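Local coordinates for protein Non-ribosomal peptide synthetase (Methanobrevibacter ruminantium, PDB 6VTJ) that probably reduces and releases a carrier-bound peptide, as the thiolation-reductase part of an archaeal non-ribosomal peptide synthetase carrying a 4'-phosphopantetheine arm, at residues A[125-133]-A[210-218]; A[134-144]-A[169-180]. All coordinates share one frame; numbering follows the deposited sequence.

Contact 1: residues A[125-133]-A[210-218]; sequences ELGNVLLTG and PIDTVINSA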
loop_
_atom_site.group_PDB
_atom_site.type_symbol
_atom_site.label_atom_id
_atom_site.label_comp_id
_atom_site.label_asym_id
_atom_site.label_seq_id
_atom_site.Cartn_x
_atom_site.Cartn_y
_atom_site.Cartn_z
ATOM N N GLU A 125 -24.272 -12.338 -5.464
ATOM C CA GLU A 125 -23.988 -12.069 -6.867
ATOM C C GLU A 125 -23.199 -10.774 -6.999
ATOM O O GLU A 125 -23.478 -9.793 -6.310
ATOM C CB GLU A 125 -25.274 -11.977 -7.688
ATOM C CG GLU A 125 -25.860 -13.320 -8.073
ATOM C CD GLU A 125 -27.274 -13.197 -8.628
ATOM O OE1 GLU A 125 -27.972 -12.220 -8.264
ATOM O OE2 GLU A 125 -27.691 -14.079 -9.417
ATOM N N LEU A 126 -22.199 -10.782 -7.884
ATOM C CA LEU A 126 -21.425 -9.568 -8.131
ATOM C C LEU A 126 -22.271 -8.507 -8.829
ATOM O O LEU A 126 -22.353 -7.364 -8.368
ATOM C CB LEU A 126 -20.185 -9.908 -8.959
ATOM C CG LEU A 126 -19.065 -8.881 -9.047
ATOM C CD1 LEU A 126 -18.480 -8.655 -7.690
ATOM C CD2 LEU A 126 -17.998 -9.377 -9.998
ATOM N N GLY A 127 -22.911 -8.866 -9.943
ATOM C CA GLY A 127 -23.746 -7.886 -10.618
ATOM C C GLY A 127 -22.914 -6.841 -11.348
ATOM O O GLY A 127 -21.789 -7.093 -11.788
ATOM N N ASN A 128 -23.479 -5.643 -11.476
ATOM C CA ASN A 128 -22.754 -4.527 -12.058
ATOM C C ASN A 128 -21.914 -3.834 -10.996
ATOM O O ASN A 128 -22.367 -3.614 -9.871
ATOM C CB ASN A 128 -23.720 -3.527 -12.683
ATOM C CG ASN A 128 -24.622 -4.157 -13.716
ATOM O OD1 ASN A 128 -24.222 -5.071 -14.451
ATOM N ND2 ASN A 128 -25.856 -3.687 -13.767
ATOM N N VAL A 129 -20.700 -3.444 -11.368
ATOM C CA VAL A 129 -19.714 -2.964 -10.406
ATOM C C VAL A 129 -19.448 -1.484 -10.630
ATOM O O VAL A 129 -19.326 -1.036 -11.771
ATOM C CB VAL A 129 -18.414 -3.781 -10.517
ATOM C CG1 VAL A 129 -17.226 -3.032 -9.855
ATOM C CG2 VAL A 129 -18.636 -5.165 -9.913
ATOM N N LEU A 130 -19.378 -0.730 -9.542
ATOM C CA LEU A 130 -18.756 0.586 -9.530
ATOM C C LEU A 130 -17.327 0.400 -9.024
ATOM O O LEU A 130 -17.115 0.080 -7.853
ATOM C CB LEU A 130 -19.533 1.555 -8.642
ATOM C CG LEU A 130 -18.775 2.861 -8.403
ATOM C CD1 LEU A 130 -18.638 3.571 -9.726
ATOM C CD2 LEU A 130 -19.458 3.741 -7.375
ATOM N N LEU A 131 -16.351 0.581 -9.904
ATOM C CA LEU A 131 -14.941 0.472 -9.568
ATOM C C LEU A 131 -14.316 1.858 -9.431
ATOM O O LEU A 131 -14.364 2.674 -10.372
ATOM C CB LEU A 131 -14.202 -0.333 -10.641
ATOM C CG LEU A 131 -12.680 -0.394 -10.548
ATOM C CD1 LEU A 131 -12.220 -1.058 -9.244
ATOM C CD2 LEU A 131 -12.105 -1.142 -11.761
ATOM N N THR A 132 -13.712 2.109 -8.275
ATOM C CA THR A 132 -12.870 3.280 -8.092
ATOM C C THR A 132 -11.416 2.869 -8.243
ATOM O O THR A 132 -11.047 1.731 -7.950
ATOM C CB THR A 132 -13.058 3.947 -6.716
ATOM O OG1 THR A 132 -12.431 3.158 -5.691
ATOM C CG2 THR A 132 -14.520 4.180 -6.389
ATOM N N GLY A 133 -10.596 3.815 -8.690
ATOM C CA GLY A 133 -9.183 3.572 -8.859
ATOM C C GLY A 133 -8.832 2.757 -10.079
ATOM O O GLY A 133 -7.810 2.056 -10.074
ATOM N N PRO A 210 -27.877 1.138 -12.298
ATOM C CA PRO A 210 -27.995 -0.215 -11.711
ATOM C C PRO A 210 -26.658 -0.762 -11.203
ATOM O O PRO A 210 -25.983 -1.590 -11.825
ATOM C CB PRO A 210 -28.553 -1.035 -12.878
ATOM C CG PRO A 210 -28.019 -0.371 -14.081
ATOM C CD PRO A 210 -27.999 1.107 -13.769
ATOM N N ILE A 211 -26.273 -0.294 -10.017
ATOM C CA ILE A 211 -25.012 -0.646 -9.382
ATOM C C ILE A 211 -25.287 -1.608 -8.235
ATOM O O ILE A 211 -26.072 -1.305 -7.326
ATOM C CB ILE A 211 -24.260 0.607 -8.902
ATOM C CG1 ILE A 211 -23.724 1.355 -10.128
ATOM C CG2 ILE A 211 -23.123 0.215 -7.936
ATOM C CD1 ILE A 211 -23.341 2.786 -9.882
ATOM N N ASP A 212 -24.634 -2.767 -8.277
ATOM C CA ASP A 212 -24.786 -3.796 -7.258
ATOM C C ASP A 212 -23.617 -3.890 -6.293
ATOM O O ASP A 212 -23.823 -4.226 -5.123
ATOM C CB ASP A 212 -24.987 -5.155 -7.931
ATOM C CG ASP A 212 -26.128 -5.127 -8.909
ATOM O OD1 ASP A 212 -27.226 -4.715 -8.482
ATOM O OD2 ASP A 212 -25.938 -5.483 -10.094
ATOM N N THR A 213 -22.398 -3.608 -6.746
ATOM C CA THR A 213 -21.216 -3.737 -5.902
ATOM C C THR A 213 -20.277 -2.571 -6.149
ATOM O O THR A 213 -19.929 -2.307 -7.300
ATOM C CB THR A 213 -20.459 -5.029 -6.185
ATOM O OG1 THR A 213 -21.343 -6.162 -6.145
ATOM C CG2 THR A 213 -19.331 -5.195 -5.169
ATOM N N VAL A 214 -19.846 -1.897 -5.082
ATOM C CA VAL A 214 -18.745 -0.943 -5.165
ATOM C C VAL A 214 -17.461 -1.677 -4.800
ATOM O O VAL A 214 -17.417 -2.383 -3.798
ATOM C CB VAL A 214 -18.971 0.255 -4.236
ATOM C CG1 VAL A 214 -17.790 1.206 -4.347
ATOM C CG2 VAL A 214 -20.273 0.973 -4.583
ATOM N N ILE A 215 -16.445 -1.569 -5.640
ATOM C CA ILE A 215 -15.097 -2.030 -5.318
ATOM C C ILE A 215 -14.200 -0.802 -5.238
ATOM O O ILE A 215 -13.947 -0.125 -6.250
ATOM C CB ILE A 215 -14.579 -3.055 -6.331
ATOM C CG1 ILE A 215 -15.599 -4.203 -6.463
ATOM C CG2 ILE A 215 -13.232 -3.577 -5.876
ATOM C CD1 ILE A 215 -15.092 -5.429 -7.206
ATOM N N ASN A 216 -13.735 -0.501 -4.019
ATOM C CA ASN A 216 -12.963 0.706 -3.738
ATOM C C ASN A 216 -11.492 0.339 -3.651
ATOM O O ASN A 216 -10.985 -0.073 -2.597
ATOM C CB ASN A 216 -13.427 1.389 -2.460
ATOM C CG ASN A 216 -12.831 2.777 -2.341
ATOM O OD1 ASN A 216 -13.105 3.640 -3.172
ATOM N ND2 ASN A 216 -11.961 2.976 -1.365
ATOM N N SER A 217 -10.811 0.451 -4.791
ATOM C CA SER A 217 -9.374 0.267 -4.846
ATOM C C SER A 217 -8.632 1.582 -4.993
ATOM O O SER A 217 -7.403 1.580 -4.956
ATOM C CB SER A 217 -8.988 -0.685 -5.987
ATOM O OG SER A 217 -9.006 0.001 -7.227
ATOM N N ALA A 218 -9.335 2.709 -5.146
ATOM C CA ALA A 218 -8.656 3.995 -5.124
ATOM C C ALA A 218 -8.035 4.195 -3.756
ATOM O O ALA A 218 -8.698 4.002 -2.733
ATOM C CB ALA A 218 -9.618 5.146 -5.419
HETATM O O HOH W 1 -6.010 0.830 -8.070
#
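Leu130 lies beside Val214 in the parallel pair of strands 129-132 and 213-216, both side chains pointing the same way, with Leu130 CD2 4.0 Å from Val214 CG2. Leu130, Asn128 and Thr132 bury the largest areas here. The Leu130 backbone is gripped from both ends: its N donates to Thr213 O, and its O accepts from Ile215 N. Phe244 of helix 229-246 covers this face. On the other face Val129 CG1 meets Ile215 CG1 at 3.9 Å.

Asn128 clamps the entrance to the pair. Its ND2 reaches Pro210 O at 2.9 Å, the acceptor lying in the amide plane, while OD1 accepts from the backbone N of Lys153, just before the flanking strand 154-158. Asn128 O receives both Asp212 N and Thr213 N, and Asn128 N bonds to the anti side of Asp212 OD2 at 2.8 Å. That carboxylate oxygen sits close against Gly127, where a CB would collide with it. Thr213 OG1 adds a bond on a lone pair of Leu126 O (2.7 Å).

Thr132 closes the far end. With OG1 turned between its backbone N and carbonyl carbon (chi1 74°), the hydroxyl donates to Asn216 OD1 at 2.7 Å, from 51° above the carbonyl plane, and accepts Ala218 N at 3.2 Å. Ser217 OG donates to Thr132 O at 2.8 Å. Asn216 ND2 donates to Gln255 OE1, midway along strand 252-258. Such neighbouring parallel strands, the first running into a TGxxGxxG loop, are the centre of the Rossmann fold of extended short-chain dehydrogenases, where the loop is probably the NADP(H) site.

Contact 2: residues A[134-144]-A[169-180]; sequences ATGFLGIHILY and RLIDVMNDYFDE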
loop_
_atom_site.group_PDB
_atom_site.type_symbol
_atom_site.label_atom_id
_atom_site.label_comp_id
_atom_site.label_asym_id
_atom_site.label_seq_id
_atom_site.Cartn_x
_atom_site.Cartn_y
_atom_site.Cartn_z
ATOM N N ALA A 134 -9.646 2.831 -11.136
ATOM C CA ALA A 134 -9.431 1.972 -12.299
ATOM C C ALA A 134 -8.115 2.258 -13.019
ATOM O O ALA A 134 -7.686 1.435 -13.830
ATOM C CB ALA A 134 -10.597 2.118 -13.280
ATOM N N THR A 135 -7.467 3.396 -12.754
ATOM C CA THR A 135 -6.227 3.749 -13.436
ATOM C C THR A 135 -4.983 3.368 -12.655
ATOM O O THR A 135 -3.873 3.542 -13.172
ATOM C CB THR A 135 -6.170 5.253 -13.724
ATOM O OG1 THR A 135 -6.289 5.986 -12.499
ATOM C CG2 THR A 135 -7.296 5.638 -14.634
ATOM N N GLY A 136 -5.126 2.898 -11.417
ATOM C CA GLY A 136 -3.978 2.438 -10.671
ATOM C C GLY A 136 -3.660 1.014 -11.041
ATOM O O GLY A 136 -4.400 0.358 -11.775
ATOM N N PHE A 137 -2.535 0.527 -10.499
ATOM C CA PHE A 137 -2.039 -0.811 -10.824
ATOM C C PHE A 137 -3.076 -1.888 -10.508
ATOM O O PHE A 137 -3.357 -2.762 -11.339
ATOM C CB PHE A 137 -0.741 -1.075 -10.051
ATOM C CG PHE A 137 -0.038 -2.350 -10.426
ATOM C CD1 PHE A 137 0.118 -2.714 -11.752
ATOM C CD2 PHE A 137 0.524 -3.159 -9.446
ATOM C CE1 PHE A 137 0.797 -3.900 -12.094
ATOM C CE2 PHE A 137 1.195 -4.350 -9.773
ATOM C CZ PHE A 137 1.341 -4.711 -11.094
ATOM N N LEU A 138 -3.640 -1.857 -9.302
ATOM C CA LEU A 138 -4.636 -2.857 -8.946
ATOM C C LEU A 138 -5.927 -2.652 -9.736
ATOM O O LEU A 138 -6.445 -3.599 -10.340
ATOM C CB LEU A 138 -4.896 -2.822 -7.439
ATOM C CG LEU A 138 -5.971 -3.804 -6.952
ATOM C CD1 LEU A 138 -5.710 -5.276 -7.427
ATOM C CD2 LEU A 138 -6.097 -3.732 -5.443
ATOM N N GLY A 139 -6.417 -1.408 -9.796
ATOM C CA GLY A 139 -7.730 -1.147 -10.379
ATOM C C GLY A 139 -7.856 -1.567 -11.833
ATOM O O GLY A 139 -8.894 -2.107 -12.243
ATOM N N ILE A 140 -6.810 -1.322 -12.633
ATOM C CA ILE A 140 -6.832 -1.700 -14.044
ATOM C C ILE A 140 -6.935 -3.206 -14.193
ATOM O O ILE A 140 -7.587 -3.716 -15.116
ATOM C CB ILE A 140 -5.588 -1.134 -14.769
ATOM C CG1 ILE A 140 -5.772 -1.193 -16.274
ATOM C CG2 ILE A 140 -4.296 -1.866 -14.388
ATOM C CD1 ILE A 140 -6.941 -0.404 -16.749
ATOM N N HIS A 141 -6.321 -3.947 -13.283
ATOM C CA HIS A 141 -6.369 -5.393 -13.399
ATOM C C HIS A 141 -7.660 -5.969 -12.860
ATOM O O HIS A 141 -8.113 -7.008 -13.350
ATOM C CB HIS A 141 -5.154 -5.982 -12.705
ATOM C CG HIS A 141 -3.903 -5.815 -13.502
ATOM N ND1 HIS A 141 -3.010 -4.791 -13.278
ATOM C CD2 HIS A 141 -3.428 -6.508 -14.565
ATOM C CE1 HIS A 141 -2.013 -4.884 -14.145
ATOM N NE2 HIS A 141 -2.252 -5.909 -14.947
ATOM N N ILE A 142 -8.276 -5.307 -11.872
ATOM C CA ILE A 142 -9.653 -5.651 -11.518
ATOM C C ILE A 142 -10.571 -5.450 -12.724
ATOM O O ILE A 142 -11.436 -6.280 -13.004
ATOM C CB ILE A 142 -10.140 -4.837 -10.307
ATOM C CG1 ILE A 142 -9.352 -5.215 -9.037
ATOM C CG2 ILE A 142 -11.663 -5.011 -10.132
ATOM C CD1 ILE A 142 -9.695 -4.390 -7.791
ATOM N N LEU A 143 -10.389 -4.350 -13.462
ATOM C CA LEU A 143 -11.225 -4.118 -14.637
ATOM C C LEU A 143 -10.968 -5.185 -15.699
ATOM O O LEU A 143 -11.906 -5.723 -16.310
ATOM C CB LEU A 143 -10.960 -2.719 -15.193
ATOM C CG LEU A 143 -11.407 -2.419 -16.625
ATOM C CD1 LEU A 143 -12.915 -2.534 -16.708
ATOM C CD2 LEU A 143 -10.958 -1.031 -17.049
ATOM N N TYR A 144 -9.698 -5.487 -15.942
ATOM C CA TYR A 144 -9.336 -6.573 -16.848
ATOM C C TYR A 144 -10.041 -7.876 -16.482
ATOM O O TYR A 144 -10.738 -8.471 -17.311
ATOM C CB TYR A 144 -7.828 -6.764 -16.826
ATOM C CG TYR A 144 -7.332 -7.801 -17.798
ATOM C CD1 TYR A 144 -7.272 -7.525 -19.157
ATOM C CD2 TYR A 144 -6.917 -9.051 -17.359
ATOM C CE1 TYR A 144 -6.823 -8.458 -20.054
ATOM C CE2 TYR A 144 -6.460 -9.993 -18.248
ATOM C CZ TYR A 144 -6.410 -9.690 -19.600
ATOM O OH TYR A 144 -5.962 -10.622 -20.510
ATOM N N ARG A 169 -8.824 8.864 -21.231
ATOM C CA ARG A 169 -7.803 8.484 -20.256
ATOM C C ARG A 169 -7.890 7.004 -19.886
ATOM O O ARG A 169 -6.864 6.309 -19.824
ATOM C CB ARG A 169 -7.929 9.341 -18.994
ATOM C CG ARG A 169 -6.831 9.038 -18.001
ATOM C CD ARG A 169 -6.943 9.805 -16.706
ATOM N NE ARG A 169 -5.890 9.361 -15.797
ATOM C CZ ARG A 169 -5.946 9.450 -14.474
ATOM N NH1 ARG A 169 -7.014 9.960 -13.875
ATOM N NH2 ARG A 169 -4.925 9.016 -13.748
ATOM N N LEU A 170 -9.102 6.515 -19.589
ATOM C CA LEU A 170 -9.262 5.093 -19.300
ATOM C C LEU A 170 -8.844 4.236 -20.491
ATOM O O LEU A 170 -8.178 3.210 -20.315
ATOM C CB LEU A 170 -10.698 4.770 -18.896
ATOM C CG LEU A 170 -10.902 3.296 -18.524
ATOM C CD1 LEU A 170 -10.285 2.998 -17.157
ATOM C CD2 LEU A 170 -12.363 2.927 -18.544
ATOM N N ILE A 171 -9.203 4.651 -21.714
ATOM C CA ILE A 171 -8.810 3.876 -22.891
ATOM C C ILE A 171 -7.291 3.828 -23.025
ATOM O O ILE A 171 -6.707 2.786 -23.369
ATOM C CB ILE A 171 -9.466 4.459 -24.153
ATOM C CG1 ILE A 171 -10.947 4.092 -24.180
ATOM C CG2 ILE A 171 -8.764 3.935 -25.388
ATOM C CD1 ILE A 171 -11.704 4.658 -25.356
ATOM N N ASP A 172 -6.627 4.944 -22.732
ATOM C CA ASP A 172 -5.174 4.986 -22.856
ATOM C C ASP A 172 -4.503 4.082 -21.832
ATOM O O ASP A 172 -3.537 3.385 -22.154
ATOM C CB ASP A 172 -4.667 6.418 -22.695
ATOM C CG ASP A 172 -3.175 6.512 -22.895
ATOM O OD1 ASP A 172 -2.700 6.108 -23.977
ATOM O OD2 ASP A 172 -2.470 6.937 -21.961
ATOM N N VAL A 173 -4.995 4.089 -20.593
ATOM C CA VAL A 173 -4.435 3.203 -19.573
ATOM C C VAL A 173 -4.673 1.740 -19.942
ATOM O O VAL A 173 -3.783 0.883 -19.792
ATOM C CB VAL A 173 -5.037 3.545 -18.199
ATOM C CG1 VAL A 173 -4.510 2.585 -17.122
ATOM C CG2 VAL A 173 -4.771 4.997 -17.857
ATOM N N MET A 174 -5.879 1.432 -20.436
ATOM C CA MET A 174 -6.195 0.068 -20.850
ATOM C C MET A 174 -5.212 -0.421 -21.901
ATOM O O MET A 174 -4.695 -1.544 -21.813
ATOM C CB MET A 174 -7.624 -0.004 -21.389
ATOM C CG MET A 174 -8.705 -0.032 -20.323
ATOM S SD MET A 174 -10.322 0.214 -21.080
ATOM C CE MET A 174 -10.477 -1.397 -21.868
ATOM N N ASN A 175 -4.937 0.416 -22.909
ATOM C CA ASN A 175 -3.976 0.018 -23.937
ATOM C C ASN A 175 -2.550 -0.024 -23.395
ATOM O O ASN A 175 -1.731 -0.817 -23.869
ATOM C CB ASN A 175 -4.065 0.967 -25.128
ATOM C CG ASN A 175 -5.309 0.735 -25.958
ATOM O OD1 ASN A 175 -5.776 -0.400 -26.111
ATOM N ND2 ASN A 175 -5.854 1.813 -26.502
ATOM N N ASP A 176 -2.238 0.826 -22.418
ATOM C CA ASP A 176 -0.944 0.760 -21.743
ATOM C C ASP A 176 -0.685 -0.613 -21.134
ATOM O O ASP A 176 0.439 -1.129 -21.203
ATOM C CB ASP A 176 -0.886 1.825 -20.651
ATOM C CG ASP A 176 0.083 2.911 -20.963
ATOM O OD1 ASP A 176 0.840 2.729 -21.938
ATOM O OD2 ASP A 176 0.087 3.942 -20.245
ATOM N N TYR A 177 -1.702 -1.206 -20.502
ATOM C CA TYR A 177 -1.496 -2.422 -19.716
ATOM C C TYR A 177 -1.848 -3.717 -20.442
ATOM O O TYR A 177 -1.390 -4.784 -20.023
ATOM C CB TYR A 177 -2.323 -2.358 -18.424
ATOM C CG TYR A 177 -1.670 -1.575 -17.302
ATOM C CD1 TYR A 177 -0.639 -2.130 -16.556
ATOM C CD2 TYR A 177 -2.093 -0.284 -16.982
ATOM C CE1 TYR A 177 -0.034 -1.420 -15.521
ATOM C CE2 TYR A 177 -1.501 0.430 -15.949
ATOM C CZ TYR A 177 -0.469 -0.150 -15.221
ATOM O OH TYR A 177 0.135 0.539 -14.191
ATOM N N PHE A 178 -2.676 -3.676 -21.478
ATOM C CA PHE A 178 -3.224 -4.903 -22.035
ATOM C C PHE A 178 -2.690 -5.162 -23.434
ATOM O O PHE A 178 -2.524 -4.234 -24.238
ATOM C CB PHE A 178 -4.750 -4.881 -22.121
ATOM C CG PHE A 178 -5.445 -4.589 -20.835
ATOM C CD1 PHE A 178 -4.790 -4.707 -19.614
ATOM C CD2 PHE A 178 -6.788 -4.212 -20.851
ATOM C CE1 PHE A 178 -5.440 -4.441 -18.434
ATOM C CE2 PHE A 178 -7.457 -3.945 -19.666
ATOM C CZ PHE A 178 -6.766 -4.053 -18.451
ATOM N N ASP A 179 -2.468 -6.448 -23.709
ATOM C CA ASP A 179 -2.298 -6.929 -25.075
ATOM C C ASP A 179 -3.605 -6.837 -25.850
ATOM O O ASP A 179 -3.642 -6.276 -26.952
ATOM C CB ASP A 179 -1.795 -8.372 -25.060
ATOM C CG ASP A 179 -0.393 -8.499 -24.502
ATOM O OD1 ASP A 179 0.448 -7.607 -24.776
ATOM O OD2 ASP A 179 -0.142 -9.498 -23.787
ATOM N N GLU A 180 -4.686 -7.393 -25.291
ATOM C CA GLU A 180 -6.009 -7.237 -25.882
ATOM C C GLU A 180 -6.394 -5.770 -25.949
ATOM O O GLU A 180 -6.104 -4.986 -25.037
ATOM C CB GLU A 180 -7.089 -7.957 -25.065
ATOM C CG GLU A 180 -6.919 -9.421 -24.871
ATOM C CD GLU A 180 -6.429 -9.711 -23.490
ATOM O OE1 GLU A 180 -5.544 -8.961 -23.039
ATOM O OE2 GLU A 180 -6.921 -10.660 -22.857
HETATM O O HOH W 2 -1.156 2.525 -13.122
#
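Residues 137-144 of helix 137-149 cross residues 169-177 of helix 166-177 almost perpendicularly (86°), an apolar and aromatic packing on one face of the Rossmann sheet, over strand 154-158. Ile140 packs against Val173, Met174, Tyr177 and Phe178. Its CG2 sits over one face of the Tyr177 ring, 3.9 Å from the centroid, while CD1 touches Val173 CG1 at 3.9 Å and Met174 CG. His141 turns its edge to Tyr177 in an offset edge-to-face pair, and is fixed in rotation by a nearly straight bond from ND1 to Phe137 O (2.8 Å) and by Arg324 at NE2. Tyr177 OH bonds to Lys332 N and to a water; that water donates to Thr135 O.

Tyr144, its CG anti to the backbone N (chi1 -176°), brings its ring edge to the face of Phe178, planes at 54°, with Tyr144 CD1 over the ring centre, 3.4 Å above the Phe178 plane. Tyr144 OH then donates to the syn lone pair of Glu180 OE2 in a short bond of 2.5 Å. A leucine here would probably leave the Glu180 carboxylate without its hydroxyl donor and Phe178 with one face less firmly covered. The arrangement belongs to the Rossmann fold, whose first helix follows the glycine-rich loop and here leans on the second.

How the contacts relate
After the N-terminal carrier part and helices up to 115-120, the chain enters strand 129-132; the glycine-rich loop and the start of helix 137-149 then give the first segment of contact 2. Strand 154-158 follows, pairing beside strand 129-132, and helix 166-177 returns to close the smaller loop, 134-144 with 169-180. The chain then adds strand 190-194 at the sheet's edge before strand 213-216 closes the larger loop, 125-133 with 210-218, which encloses contact 2 entirely. Contact 1 thus joins central strands, and contact 2 joins two helices layered on one face. They touch directly: Leu131 CD2 lies 3.4 Å from Gly139 O, and Ser217 OG packs against Gly139 CA.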